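Local coordinates for hypothetical protein (Leishmania major, PDB 2AR1) that is of unknown function but carries an EVE domain of the PUA clan and may, like relatives, recognise modified bases in nucleic acids, at residues A78-V83 and F119-D124. Residues are numbered along the deposited sequence; the frame is centred on the assembly and turned at random.
Sequences AGLAEV and FVARWD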
loop_
_atom_site.group_PDB
_atom_site.type_symbol
_atom_site.label_atom_id
_atom_site.label_comp_id
_atom_site.label_asym_id
_atom_site.label_seq_id
_atom_site.Cartn_x
_atom_site.Cartn_y
_atom_site.Cartn_z
ATOM N N ALA A 78 -8.938 0.895 4.035
ATOM C CA ALA A 78 -9.827 2.031 3.594
ATOM C C ALA A 78 -10.406 1.956 2.174
ATOM O O ALA A 78 -11.379 2.632 1.822
ATOM C CB ALA A 78 -9.010 3.257 3.669
ATOM N N GLY A 79 -9.825 1.109 1.388
ATOM C CA GLY A 79 -10.173 1.015 -0.065
ATOM C C GLY A 79 -9.205 0.194 -0.827
ATOM O O GLY A 79 -8.412 -0.549 -0.284
ATOM N N LEU A 80 -9.251 0.378 -2.104
ATOM C CA LEU A 80 -8.563 -0.439 -3.056
ATOM C C LEU A 80 -7.883 0.440 -4.102
ATOM O O LEU A 80 -8.398 1.489 -4.516
ATOM C CB LEU A 80 -9.566 -1.376 -3.781
ATOM C CG LEU A 80 -10.347 -2.382 -2.926
ATOM C CD1 LEU A 80 -11.121 -3.268 -3.812
ATOM C CD2 LEU A 80 -9.332 -3.254 -2.139
ATOM N N ALA A 81 -6.692 -0.021 -4.506
ATOM C CA ALA A 81 -5.980 0.567 -5.608
ATOM C C ALA A 81 -5.461 -0.535 -6.562
ATOM O O ALA A 81 -5.656 -1.745 -6.341
ATOM C CB ALA A 81 -4.829 1.420 -5.123
ATOM N N GLU A 82 -4.784 -0.080 -7.583
ATOM C CA GLU A 82 -4.241 -1.006 -8.621
ATOM C C GLU A 82 -2.922 -0.465 -9.133
ATOM O O GLU A 82 -2.762 0.707 -9.252
ATOM C CB GLU A 82 -5.226 -1.228 -9.725
ATOM C CG GLU A 82 -4.714 -2.072 -10.803
ATOM C CD GLU A 82 -5.799 -2.420 -11.836
ATOM O OE1 GLU A 82 -6.958 -2.559 -11.406
ATOM O OE2 GLU A 82 -5.480 -2.603 -13.063
ATOM N N VAL A 83 -1.905 -1.320 -9.278
ATOM C CA VAL A 83 -0.643 -0.829 -9.784
ATOM C C VAL A 83 -0.786 -0.446 -11.284
ATOM O O VAL A 83 -1.268 -1.244 -12.139
ATOM C CB VAL A 83 0.470 -1.915 -9.590
ATOM C CG1 VAL A 83 1.783 -1.518 -10.278
ATOM C CG2 VAL A 83 0.644 -2.170 -8.081
ATOM N N PHE A 119 -6.544 4.740 -8.098
ATOM C CA PHE A 119 -7.671 4.537 -7.264
ATOM C C PHE A 119 -8.596 3.491 -7.855
ATOM O O PHE A 119 -8.881 3.561 -9.059
ATOM C CB PHE A 119 -8.523 5.835 -7.270
ATOM C CG PHE A 119 -9.789 5.686 -6.504
ATOM C CD1 PHE A 119 -9.787 5.680 -5.107
ATOM C CD2 PHE A 119 -10.991 5.562 -7.183
ATOM C CE1 PHE A 119 -10.978 5.520 -4.417
ATOM C CE2 PHE A 119 -12.176 5.381 -6.486
ATOM C CZ PHE A 119 -12.176 5.401 -5.151
ATOM N N VAL A 120 -9.173 2.642 -7.016
ATOM C CA VAL A 120 -10.167 1.646 -7.488
ATOM C C VAL A 120 -11.483 1.755 -6.708
ATOM O O VAL A 120 -12.548 1.771 -7.314
ATOM C CB VAL A 120 -9.606 0.200 -7.369
ATOM C CG1 VAL A 120 -10.665 -0.805 -7.662
ATOM C CG2 VAL A 120 -8.417 0.002 -8.328
ATOM N N ALA A 121 -11.354 1.811 -5.379
ATOM C CA ALA A 121 -12.532 1.875 -4.486
ATOM C C ALA A 121 -12.252 2.556 -3.142
ATOM O O ALA A 121 -11.170 2.458 -2.609
ATOM C CB ALA A 121 -13.086 0.545 -4.267
ATOM N N ARG A 122 -13.287 3.281 -2.659
ATOM C CA ARG A 122 -13.256 3.975 -1.412
ATOM C C ARG A 122 -14.361 3.309 -0.594
ATOM O O ARG A 122 -15.531 3.368 -0.986
ATOM C CB ARG A 122 -13.527 5.469 -1.599
ATOM C CG ARG A 122 -13.177 6.401 -0.409
ATOM C CD ARG A 122 -13.939 6.198 0.852
ATOM N NE ARG A 122 -13.672 7.353 1.684
ATOM C CZ ARG A 122 -14.155 7.519 2.904
ATOM N NH1 ARG A 122 -14.923 6.586 3.427
ATOM N NH2 ARG A 122 -13.904 8.619 3.588
ATOM N N TRP A 123 -14.025 2.640 0.491
ATOM C CA TRP A 123 -15.009 1.878 1.179
ATOM C C TRP A 123 -15.752 2.828 2.140
ATOM O O TRP A 123 -15.146 3.772 2.711
ATOM C CB TRP A 123 -14.400 0.715 1.928
ATOM C CG TRP A 123 -13.900 -0.337 1.039
ATOM C CD1 TRP A 123 -14.110 -0.425 -0.334
ATOM C CD2 TRP A 123 -13.110 -1.500 1.417
ATOM N NE1 TRP A 123 -13.469 -1.572 -0.810
ATOM C CE2 TRP A 123 -12.890 -2.245 0.243
ATOM C CE3 TRP A 123 -12.620 -2.003 2.658
ATOM C CZ2 TRP A 123 -12.182 -3.483 0.268
ATOM C CZ3 TRP A 123 -11.864 -3.225 2.660
ATOM C CH2 TRP A 123 -11.692 -3.931 1.466
ATOM N N ASP A 124 -17.028 2.575 2.399
ATOM C CA ASP A 124 -17.838 3.517 3.203
ATOM C C ASP A 124 -17.296 3.772 4.624
ATOM O O ASP A 124 -17.387 4.878 5.166
ATOM C CB ASP A 124 -19.290 3.049 3.305
ATOM C CG ASP A 124 -20.061 2.989 1.989
ATOM O OD1 ASP A 124 -19.548 3.236 0.867
ATOM O OD2 ASP A 124 -21.224 2.563 2.148
HETATM O O HOH W 1 -12.532 4.111 3.918
#
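L80 leans across W123, its CD2 3.7 Å from CZ2 of the indole, while helix 156-169 packs against both through L163 and I162. A chi1 of -61°, with CG anti to the carbonyl carbon and beside the backbone N, brings L80 CG and CD2 against the indole. The backbone and its bulge set L80 CB beside V120 CB and A121 CB, at 3.9 and 4.0 Å respectively. Further along, V120 CG2 lies 3.5 Å from A81 C and also touches E82 CB. The indole lies with one face against the G79 backbone: G79 CA sits over the W123 five-membered ring, 4.0 Å from the centroid, in a CH-pi contact. Strands 76-89 and 113-128 are antiparallel neighbours in the mixed sheet of the EVE domain, and V120 and A121 both face L80 in a classic beta bulge. L80 O therefore accepts two N-H groups from the same face of its carbonyl plane, V120 N on a bent path (142° at hydrogen) and A121 N more nearly straight (166°). L80 N returns a bond to A121 O, and W123 N donates to A78 O at 3.0 Å. At the polar edge a water donates to both A78 O and W123 O; the latter also receives R122 NH1 at 2.9 Å, while R122 NE forms a salt bridge with D34.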